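Putative acetyltransferase (Staphylococcus aureus subsp. aureus Mu50, PDB 3H4Q) is probably an acetyltransferase of the GNAT family, expected to pass an acetyl group from acetyl-CoA to an acceptor that is not known. Local coordinates at residues Y69-E74 against G81-D86; H109-S114 against F145-P150; W98-E103 against A181-L186. All coordinates share one frame; numbering follows the deposited sequence.

Contact 1: residues Y69-E74 against G81-D86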
loop_
_atom_site.group_PDB
_atom_site.type_symbol
_atom_site.label_atom_id
_atom_site.label_comp_id
_atom_site.label_asym_id
_atom_site.label_seq_id
_atom_site.Cartn_x
_atom_site.Cartn_y
_atom_site.Cartn_z
ATOM N N TYR A 69 -0.417 -4.634 -10.059
ATOM C CA TYR A 69 -0.504 -3.493 -9.145
ATOM C C TYR A 69 0.014 -3.851 -7.758
ATOM O O TYR A 69 -0.013 -2.997 -6.859
ATOM C CB TYR A 69 -1.957 -3.010 -8.964
ATOM C CG TYR A 69 -2.660 -2.362 -10.129
ATOM C CD1 TYR A 69 -1.962 -1.720 -11.146
ATOM C CD2 TYR A 69 -4.050 -2.257 -10.133
ATOM C CE1 TYR A 69 -2.637 -1.074 -12.182
ATOM C CE2 TYR A 69 -4.730 -1.605 -11.169
ATOM C CZ TYR A 69 -4.010 -1.020 -12.186
ATOM O OH TYR A 69 -4.645 -0.359 -13.218
ATOM N N LEU A 70 0.472 -5.091 -7.567
ATOM C CA LEU A 70 0.894 -5.543 -6.246
ATOM C C LEU A 70 2.369 -5.899 -6.243
ATOM O O LEU A 70 2.823 -6.634 -7.092
ATOM C CB LEU A 70 0.023 -6.740 -5.809
ATOM C CG LEU A 70 0.207 -7.330 -4.396
ATOM C CD1 LEU A 70 -1.124 -7.900 -3.878
ATOM C CD2 LEU A 70 1.329 -8.396 -4.279
ATOM N N TYR A 71 3.123 -5.328 -5.316
ATOM C CA TYR A 71 4.541 -5.653 -5.155
ATOM C C TYR A 71 4.716 -6.412 -3.852
ATOM O O TYR A 71 3.950 -6.177 -2.891
ATOM C CB TYR A 71 5.395 -4.407 -5.030
ATOM C CG TYR A 71 5.543 -3.530 -6.242
ATOM C CD1 TYR A 71 4.663 -2.495 -6.489
ATOM C CD2 TYR A 71 6.613 -3.700 -7.109
ATOM C CE1 TYR A 71 4.835 -1.659 -7.574
ATOM C CE2 TYR A 71 6.787 -2.880 -8.199
ATOM C CZ TYR A 71 5.899 -1.860 -8.424
ATOM O OH TYR A 71 6.080 -1.049 -9.509
ATOM N N VAL A 72 5.741 -7.268 -3.809
ATOM C CA VAL A 72 6.101 -8.043 -2.624
ATOM C C VAL A 72 7.573 -7.835 -2.298
ATOM O O VAL A 72 8.363 -7.498 -3.190
ATOM C CB VAL A 72 5.892 -9.575 -2.804
ATOM C CG1 VAL A 72 4.414 -9.908 -2.949
ATOM C CG2 VAL A 72 6.735 -10.133 -3.972
ATOM N N LEU A 73 7.936 -7.982 -1.019
ATOM C CA LEU A 73 9.348 -7.934 -0.611
ATOM C C LEU A 73 9.623 -9.381 -0.229
ATOM O O LEU A 73 8.909 -9.959 0.590
ATOM C CB LEU A 73 9.600 -6.931 0.512
ATOM C CG LEU A 73 11.076 -6.733 0.905
ATOM C CD1 LEU A 73 11.262 -5.428 1.632
ATOM C CD2 LEU A 73 11.568 -7.855 1.770
ATOM N N GLU A 74 10.631 -9.965 -0.853
ATOM C CA GLU A 74 10.921 -11.377 -0.719
ATOM C C GLU A 74 12.405 -11.665 -0.537
ATOM O O GLU A 74 13.210 -11.148 -1.290
ATOM C CB GLU A 74 10.513 -12.038 -2.029
ATOM C CG GLU A 74 10.936 -13.496 -2.157
ATOM C CD GLU A 74 11.537 -13.813 -3.512
ATOM O OE1 GLU A 74 11.110 -13.233 -4.522
ATOM O OE2 GLU A 74 12.453 -14.651 -3.569
ATOM N N GLY A 81 6.337 -8.872 3.120
ATOM C CA GLY A 81 5.363 -7.799 3.053
ATOM C C GLY A 81 4.877 -7.570 1.638
ATOM O O GLY A 81 5.473 -8.083 0.688
ATOM N N PHE A 82 3.787 -6.823 1.483
ATOM C CA PHE A 82 3.316 -6.435 0.153
ATOM C C PHE A 82 2.679 -5.051 0.174
ATOM O O PHE A 82 2.384 -4.516 1.235
ATOM C CB PHE A 82 2.325 -7.454 -0.422
ATOM C CG PHE A 82 1.026 -7.541 0.325
ATOM C CD1 PHE A 82 0.886 -8.397 1.406
ATOM C CD2 PHE A 82 -0.072 -6.800 -0.084
ATOM C CE1 PHE A 82 -0.317 -8.498 2.084
ATOM C CE2 PHE A 82 -1.281 -6.886 0.593
ATOM C CZ PHE A 82 -1.401 -7.744 1.683
ATOM N N ILE A 83 2.456 -4.506 -1.013
ATOM C CA ILE A 83 1.863 -3.194 -1.185
ATOM C C ILE A 83 1.092 -3.209 -2.499
ATOM O O ILE A 83 1.517 -3.843 -3.465
ATOM C CB ILE A 83 2.949 -2.077 -1.208
ATOM C CG1 ILE A 83 2.325 -0.677 -1.168
ATOM C CG2 ILE A 83 3.854 -2.201 -2.432
ATOM C CD1 ILE A 83 3.341 0.450 -0.818
ATOM N N VAL A 84 -0.059 -2.541 -2.521
ATOM C CA VAL A 84 -0.900 -2.434 -3.711
ATOM C C VAL A 84 -0.989 -0.954 -4.059
ATOM O O VAL A 84 -1.371 -0.155 -3.211
ATOM C CB VAL A 84 -2.271 -2.964 -3.402
ATOM C CG1 VAL A 84 -3.214 -2.730 -4.559
ATOM C CG2 VAL A 84 -2.165 -4.455 -3.054
ATOM N N VAL A 85 -0.611 -0.586 -5.279
ATOM C CA VAL A 85 -0.635 0.807 -5.724
ATOM C C VAL A 85 -1.113 0.894 -7.170
ATOM O O VAL A 85 -0.775 0.043 -8.004
ATOM C CB VAL A 85 0.747 1.463 -5.635
ATOM C CG1 VAL A 85 1.775 0.671 -6.438
ATOM C CG2 VAL A 85 0.680 2.890 -6.131
ATOM N N ASP A 86 -1.931 1.906 -7.448
ATOM C CA ASP A 86 -2.485 2.150 -8.775
ATOM C C ASP A 86 -3.073 3.569 -8.793
ATOM O O ASP A 86 -2.788 4.364 -7.891
ATOM C CB ASP A 86 -3.513 1.074 -9.140
ATOM C CG ASP A 86 -4.679 1.030 -8.185
ATOM O OD1 ASP A 86 -5.233 2.102 -7.873
ATOM O OD2 ASP A 86 -5.063 -0.089 -7.776
#
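Val85 N donates to Tyr69 O at 2.9 Å, and Val84 CA lies 3.3 Å from Tyr69 O in a CA-H...O contact. One N-H bond, with a weaker CA-H...O contact, thus holds this carbonyl just before strand 70-74. Further along, Tyr71 and Ile83 form a hydrogen-bonded antiparallel pair: Tyr71 N donates to Ile83 O, and Ile83 N returns a bond to Tyr71 O. Leu73 N donates to Gly81 O beyond them. The non-hydrogen-bonded pairs, Leu70 with Val84 and Val72 with Phe82, alternate with the bonded positions. The two strands form a beta hairpin.

The side chains divide between the sheet faces. On one face Leu70 CD1 rests against Val84 CG2 at 3.7 Å and also reaches Phe82 CD2 at 4.1 Å. On the other, Ile83 CG2 packs on Tyr71 CB at 3.7 Å. The Tyr71 ring meets Val85 CG1 at its edge, close to the ring plane, with Tyr71 CE1 4.0 Å away.

At the open end, Asp86 CB lies over the face of the Tyr69 ring. Asp86 CB is 3.4 Å from the Tyr69 ring centroid and only 7° off the normal, a CH-pi contact. Asp86 CG stands between its backbone N and carbonyl carbon (chi1 60°), which leaves Asp86 OD2 3.4 Å from Tyr69 CD2. The carboxylate plane is turned 60° from the ring. OD1 is engaged by His109 NE2 and by Asp88 N. Tyr69, Tyr71, Val85 and Asp86 line a pocket that holds a polyether, probably from the crystallisation liquor.

Helix 29-42 packs on Leu70 and Phe82, while helix 120-134 covers Leu73, Ile83 and Val85. Strand 21-23 flanks strand 70-75 on its outer side, and strand 106-112 follows strand 78-86 in the sheet.

Contact 2: residues H109-S114 against F145-P150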
loop_
_atom_site.group_PDB
_atom_site.type_symbol
_atom_site.label_atom_id
_atom_site.label_comp_id
_atom_site.label_asym_id
_atom_site.label_seq_id
_atom_site.Cartn_x
_atom_site.Cartn_y
_atom_site.Cartn_z
ATOM N N HIS A 109 -3.339 1.513 -1.750
ATOM C CA HIS A 109 -4.551 0.944 -1.198
ATOM C C HIS A 109 -4.329 0.044 -0.043
ATOM O O HIS A 109 -5.194 -0.067 0.799
ATOM C CB HIS A 109 -5.281 0.137 -2.263
ATOM C CG HIS A 109 -5.725 0.957 -3.422
ATOM N ND1 HIS A 109 -6.764 1.852 -3.326
ATOM C CD2 HIS A 109 -5.274 1.031 -4.695
ATOM C CE1 HIS A 109 -6.943 2.438 -4.493
ATOM N NE2 HIS A 109 -6.052 1.960 -5.342
ATOM N N ARG A 110 -3.186 -0.628 0.000
ATOM C CA ARG A 110 -2.898 -1.530 1.105
ATOM C C ARG A 110 -1.397 -1.726 1.231
ATOM O O ARG A 110 -0.686 -1.730 0.245
ATOM C CB ARG A 110 -3.610 -2.869 0.903
ATOM C CG ARG A 110 -3.651 -3.765 2.137
ATOM C CD ARG A 110 -4.565 -3.229 3.242
ATOM N NE ARG A 110 -4.648 -4.189 4.343
ATOM C CZ ARG A 110 -3.828 -4.255 5.389
ATOM N NH1 ARG A 110 -2.831 -3.397 5.546
ATOM N NH2 ARG A 110 -4.024 -5.201 6.294
ATOM N N LEU A 111 -0.926 -1.836 2.468
ATOM C CA LEU A 111 0.494 -2.029 2.790
ATOM C C LEU A 111 0.575 -2.904 4.043
ATOM O O LEU A 111 -0.120 -2.649 5.018
ATOM C CB LEU A 111 1.171 -0.691 3.089
ATOM C CG LEU A 111 2.649 -0.701 3.519
ATOM C CD1 LEU A 111 3.546 -1.395 2.482
ATOM C CD2 LEU A 111 3.138 0.731 3.748
ATOM N N THR A 112 1.400 -3.940 4.016
ATOM C CA THR A 112 1.575 -4.798 5.183
ATOM C C THR A 112 2.978 -5.343 5.174
ATOM O O THR A 112 3.499 -5.669 4.106
ATOM C CB THR A 112 0.669 -6.029 5.168
ATOM O OG1 THR A 112 -0.677 -5.646 4.871
ATOM C CG2 THR A 112 0.707 -6.704 6.507
ATOM N N GLY A 113 3.569 -5.411 6.367
ATOM C CA GLY A 113 4.884 -5.990 6.606
ATOM C C GLY A 113 4.645 -7.307 7.322
ATOM O O GLY A 113 3.566 -7.899 7.187
ATOM N N SER A 114 5.629 -7.781 8.081
ATOM C CA SER A 114 5.489 -9.064 8.768
ATOM C C SER A 114 6.111 -9.059 10.155
ATOM O O SER A 114 6.909 -8.171 10.469
ATOM C CB SER A 114 6.118 -10.180 7.931
ATOM O OG SER A 114 7.500 -9.945 7.740
ATOM N N PHE A 145 -7.188 3.195 6.165
ATOM C CA PHE A 145 -7.460 1.786 5.963
ATOM C C PHE A 145 -6.422 1.046 5.177
ATOM O O PHE A 145 -6.459 -0.167 5.155
ATOM C CB PHE A 145 -8.837 1.578 5.328
ATOM C CG PHE A 145 -9.945 2.266 6.067
ATOM C CD1 PHE A 145 -10.232 1.918 7.380
ATOM C CD2 PHE A 145 -10.703 3.255 5.452
ATOM C CE1 PHE A 145 -11.257 2.552 8.080
ATOM C CE2 PHE A 145 -11.733 3.889 6.138
ATOM C CZ PHE A 145 -12.006 3.535 7.455
ATOM N N ALA A 146 -5.492 1.746 4.543
ATOM C CA ALA A 146 -4.423 1.088 3.779
ATOM C C ALA A 146 -3.409 0.396 4.692
ATOM O O ALA A 146 -2.726 -0.535 4.272
ATOM C CB ALA A 146 -3.711 2.118 2.896
ATOM N N LEU A 147 -3.302 0.849 5.941
ATOM C CA LEU A 147 -2.305 0.323 6.851
ATOM C C LEU A 147 -2.925 -0.323 8.057
ATOM O O LEU A 147 -4.053 -0.057 8.385
ATOM C CB LEU A 147 -1.349 1.441 7.269
ATOM C CG LEU A 147 -0.214 1.726 6.260
ATOM C CD1 LEU A 147 -0.720 1.983 4.841
ATOM C CD2 LEU A 147 0.640 2.907 6.742
ATOM N N ASN A 148 -2.178 -1.193 8.711
ATOM C CA ASN A 148 -2.647 -1.810 9.942
ATOM C C ASN A 148 -2.664 -0.705 10.992
ATOM O O ASN A 148 -1.893 0.242 10.872
ATOM C CB ASN A 148 -1.705 -2.946 10.325
ATOM C CG ASN A 148 -1.522 -3.943 9.183
ATOM O OD1 ASN A 148 -2.494 -4.300 8.525
ATOM N ND2 ASN A 148 -0.275 -4.369 8.927
ATOM N N LYS A 149 -3.560 -0.774 11.974
ATOM C CA LYS A 149 -3.633 0.278 13.008
ATOM C C LYS A 149 -2.255 0.611 13.595
ATOM O O LYS A 149 -1.834 1.773 13.543
ATOM C CB LYS A 149 -4.643 -0.054 14.132
ATOM C CG LYS A 149 -6.088 0.322 13.822
ATOM N N PRO A 150 -1.525 -0.409 14.088
ATOM C CA PRO A 150 -0.207 -0.145 14.677
ATOM C C PRO A 150 0.869 0.399 13.718
ATOM O O PRO A 150 1.898 0.876 14.185
ATOM C CB PRO A 150 0.207 -1.516 15.228
ATOM C CG PRO A 150 -1.074 -2.304 15.315
ATOM C CD PRO A 150 -1.839 -1.849 14.132
#
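In the central part of the GNAT fold, strand 106-112 meets the loop that follows strand 139-143, and Ala146 O joins the two. Leu111 N donates to Ala146 O at 2.9 Å. Arg110 NH1 donates to Ala146 O as well, at 3.1 Å, from above the carbonyl plane. The two donors come from successive residues and pin the loop to the strand.

Arg110 also reaches further along the loop. Arg110 NH2 gives a bond of 2.9 Å to Asn148 OD1 and lies in the plane of that carbonyl. A weak bond from NH1 to the same oxygen accompanies it. The guanidinium and amide planes are 87° apart, nearly at right angles. Arg110 CG is anti to the backbone N (chi1 -166°), and the bend at chi2 (70°) turns the chain along the loop toward Asn148. Arg110 CD passes 3.4 Å from Ala146 O. Thr112 OG1 sits over one guanidinium face, offset toward the rim. The Arg110 side-chain bonds hold for one of two deposited conformers and are less certain than the Leu111 N bond.

Looser contacts complete the junction. Ala146 CB lies 3.4 Å from His109 O, which Ala146 CA also approaches in a CA-H...O contact. Leu147 CD1 makes an apolar contact with Leu111 CB at 3.7 Å. Thr112 CG2 touches the amide nitrogen Asn148 ND2 at 3.5 Å.

An unidentified molecule, probably from the crystallisation liquor, is hydrogen-bonded to Leu111 O and Asn148 N. Helix 153-157 packs on Leu111 and Leu147 through Leu154. The loop leaves strand 139-143, which runs parallel to strand 106-112. The molecule's position would be consistent with the acetyl-CoA site: in GNAT enzymes these two parallel strands usually part, and the gap takes the pantetheine arm.

Contact 3: residues W98-E103 against A181-L186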
loop_
_atom_site.group_PDB
_atom_site.type_symbol
_atom_site.label_atom_id
_atom_site.label_comp_id
_atom_site.label_asym_id
_atom_site.label_seq_id
_atom_site.Cartn_x
_atom_site.Cartn_y
_atom_site.Cartn_z
ATOM N N TRP A 98 -10.240 18.287 -1.002
ATOM C CA TRP A 98 -8.785 18.141 -1.065
ATOM C C TRP A 98 -8.096 19.464 -1.393
ATOM O O TRP A 98 -8.615 20.244 -2.189
ATOM C CB TRP A 98 -8.374 17.136 -2.133
ATOM C CG TRP A 98 -8.886 15.768 -1.922
ATOM C CD1 TRP A 98 -10.106 15.300 -2.277
ATOM C CD2 TRP A 98 -8.186 14.668 -1.332
ATOM N NE1 TRP A 98 -10.222 13.983 -1.943
ATOM C CE2 TRP A 98 -9.059 13.564 -1.358
ATOM C CE3 TRP A 98 -6.909 14.506 -0.790
ATOM C CZ2 TRP A 98 -8.699 12.307 -0.870
ATOM C CZ3 TRP A 98 -6.548 13.253 -0.297
ATOM C CH2 TRP A 98 -7.442 12.171 -0.343
ATOM N N PRO A 99 -6.919 19.718 -0.792
ATOM C CA PRO A 99 -6.160 20.929 -1.080
ATOM C C PRO A 99 -5.142 20.752 -2.205
ATOM O O PRO A 99 -4.309 21.631 -2.414
ATOM C CB PRO A 99 -5.419 21.160 0.231
ATOM C CG PRO A 99 -5.096 19.799 0.681
ATOM C CD PRO A 99 -6.233 18.909 0.232
ATOM N N VAL A 100 -5.211 19.635 -2.924
ATOM C CA VAL A 100 -4.262 19.341 -3.979
ATOM C C VAL A 100 -5.013 18.759 -5.181
ATOM O O VAL A 100 -6.135 18.265 -5.035
ATOM C CB VAL A 100 -3.193 18.357 -3.443
ATOM C CG1 VAL A 100 -3.773 16.952 -3.297
ATOM C CG2 VAL A 100 -1.993 18.345 -4.335
ATOM N N ASN A 101 -4.419 18.862 -6.370
ATOM C CA ASN A 101 -5.027 18.308 -7.583
ATOM C C ASN A 101 -4.835 16.789 -7.596
ATOM O O ASN A 101 -3.744 16.289 -7.322
ATOM C CB ASN A 101 -4.411 18.930 -8.837
ATOM C CG ASN A 101 -5.122 18.515 -10.120
ATOM O OD1 ASN A 101 -5.971 17.617 -10.131
ATOM N ND2 ASN A 101 -4.770 19.179 -11.217
ATOM N N ARG A 102 -5.905 16.072 -7.920
ATOM C CA ARG A 102 -5.904 14.616 -7.924
ATOM C C ARG A 102 -5.839 13.976 -9.304
ATOM O O ARG A 102 -5.567 12.770 -9.399
ATOM C CB ARG A 102 -7.147 14.085 -7.203
ATOM C CG ARG A 102 -7.150 14.294 -5.695
ATOM C CD ARG A 102 -8.337 13.575 -5.082
ATOM N NE ARG A 102 -9.605 14.154 -5.531
ATOM C CZ ARG A 102 -10.782 13.526 -5.564
ATOM N NH1 ARG A 102 -10.896 12.248 -5.215
ATOM N NH2 ARG A 102 -11.855 14.180 -5.993
ATOM N N GLU A 103 -6.118 14.748 -10.356
ATOM C CA GLU A 103 -6.069 14.226 -11.718
ATOM C C GLU A 103 -4.772 13.434 -11.896
ATOM O O GLU A 103 -3.691 13.973 -11.682
ATOM C CB GLU A 103 -6.139 15.360 -12.738
ATOM N N ALA A 181 -8.194 10.443 5.117
ATOM C CA ALA A 181 -7.649 10.300 3.793
ATOM C C ALA A 181 -6.390 11.115 3.898
ATOM O O ALA A 181 -6.340 12.086 4.654
ATOM C CB ALA A 181 -8.570 10.886 2.766
ATOM N N TYR A 182 -5.377 10.719 3.145
ATOM C CA TYR A 182 -4.096 11.392 3.156
ATOM C C TYR A 182 -3.591 11.682 1.746
ATOM O O TYR A 182 -3.908 10.952 0.793
ATOM C CB TYR A 182 -3.048 10.474 3.767
ATOM C CG TYR A 182 -3.141 10.207 5.243
ATOM C CD1 TYR A 182 -3.897 9.149 5.734
ATOM C CD2 TYR A 182 -2.398 10.954 6.142
ATOM C CE1 TYR A 182 -3.946 8.877 7.081
ATOM C CE2 TYR A 182 -2.448 10.695 7.500
ATOM C CZ TYR A 182 -3.218 9.655 7.961
ATOM O OH TYR A 182 -3.256 9.399 9.304
ATOM N N TYR A 183 -2.781 12.732 1.628
ATOM C CA TYR A 183 -2.100 13.025 0.382
ATOM C C TYR A 183 -0.662 13.370 0.691
ATOM O O TYR A 183 -0.329 13.786 1.796
ATOM C CB TYR A 183 -2.752 14.189 -0.379
ATOM C CG TYR A 183 -2.557 15.530 0.279
ATOM C CD1 TYR A 183 -1.423 16.298 0.026
ATOM C CD2 TYR A 183 -3.496 16.025 1.153
ATOM C CE1 TYR A 183 -1.235 17.520 0.642
ATOM C CE2 TYR A 183 -3.319 17.246 1.776
ATOM C CZ TYR A 183 -2.187 17.991 1.516
ATOM O OH TYR A 183 -2.018 19.210 2.136
ATOM N N LYS A 184 0.184 13.186 -0.308
ATOM C CA LYS A 184 1.583 13.572 -0.238
ATOM C C LYS A 184 1.908 14.302 -1.527
ATOM O O LYS A 184 1.645 13.782 -2.615
ATOM C CB LYS A 184 2.522 12.375 -0.099
ATOM C CG LYS A 184 3.975 12.821 -0.074
ATOM C CD LYS A 184 4.987 11.725 0.174
ATOM C CE LYS A 184 6.334 12.377 0.547
ATOM N NZ LYS A 184 7.387 11.383 0.905
ATOM N N ASN A 185 2.449 15.510 -1.395
ATOM C CA ASN A 185 2.896 16.292 -2.531
ATOM C C ASN A 185 4.336 15.862 -2.769
ATOM O O ASN A 185 5.200 16.079 -1.916
ATOM C CB ASN A 185 2.819 17.789 -2.222
ATOM C CG ASN A 185 3.154 18.668 -3.424
ATOM O OD1 ASN A 185 3.100 18.225 -4.570
ATOM N ND2 ASN A 185 3.483 19.927 -3.162
ATOM N N LEU A 186 4.595 15.249 -3.923
ATOM C CA LEU A 186 5.936 14.781 -4.272
ATOM C C LEU A 186 6.861 15.887 -4.835
ATOM O O LEU A 186 7.752 15.592 -5.623
ATOM C CB LEU A 186 5.822 13.621 -5.278
ATOM C CG LEU A 186 5.019 12.375 -4.860
ATOM C CD1 LEU A 186 4.925 11.391 -5.994
ATOM C CD2 LEU A 186 5.644 11.704 -3.648
#
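Tyr183 CG stands between its backbone N and carbonyl carbon (chi1 70°), and Trp98 CG is anti to its own carbonyl carbon (chi1 -61°). These torsions send the two rings past each other in opposite directions, one from strand 181-185 and one from the loop. In the mixed sheet of this GNAT fold, strand 181-185 lies beside strand 139-143. Residues 98-103 belong to the long loop between strands 78-86 and 106-112, which reaches across to it.

Trp98 brings the far end of its indole to the strand. Trp98 CH2 touches Ala181 CB at 3.5 Å. Trp98 CZ3 approaches Tyr183 CB at 3.9 Å and Tyr182 O at 3.7 Å, both at the ring edge and near its plane. Its NE1 donates to Tyr93 O.

Tyr183 meets the next two residues of the loop. Pro99 CG comes to 3.3 Å from Tyr183 CE2, and it also lies beside the hydroxyl end of the ring. Val100 CG1 reaches the other end, 4.0 Å from Tyr183 CG. The proline and the valine thus touch different parts of one ring. His161, on the neighbouring strand, also meets this ring. The cross-contacts are mainly apolar side-chain packing, with Tyr182 O at the indole edge.

Within the loop, Arg102 folds back on the tryptophan. Arg102 CD is 3.6 Å above the Trp98 indole plane, offset toward the rim, and Trp98 NE1 in turn lies over one face of the guanidinium. Just before Arg102, Asn101 OD1 accepts from Glu103 N at 2.9 Å to form an Asx turn.

Contact 1 and contact 2 share the middle of the sheet. Their strands 78-86 and 106-112 are neighbours, joined by a bond from Phe82 N to Thr112 O. Contact 1 is buried and relies on regular backbone bonds, with helices packed on both faces. Contact 2 is partly buried and more polar, because a strand there meets a loop and an arginine bridges them. Contact 3 lies about 20 Å from both, centre to centre, toward the surface. It reaches the same sheet through strand 181-185, but its chemistry is aromatic and apolar. Contacts 1 and 2 border bound molecules, probably from the crystallisation liquor.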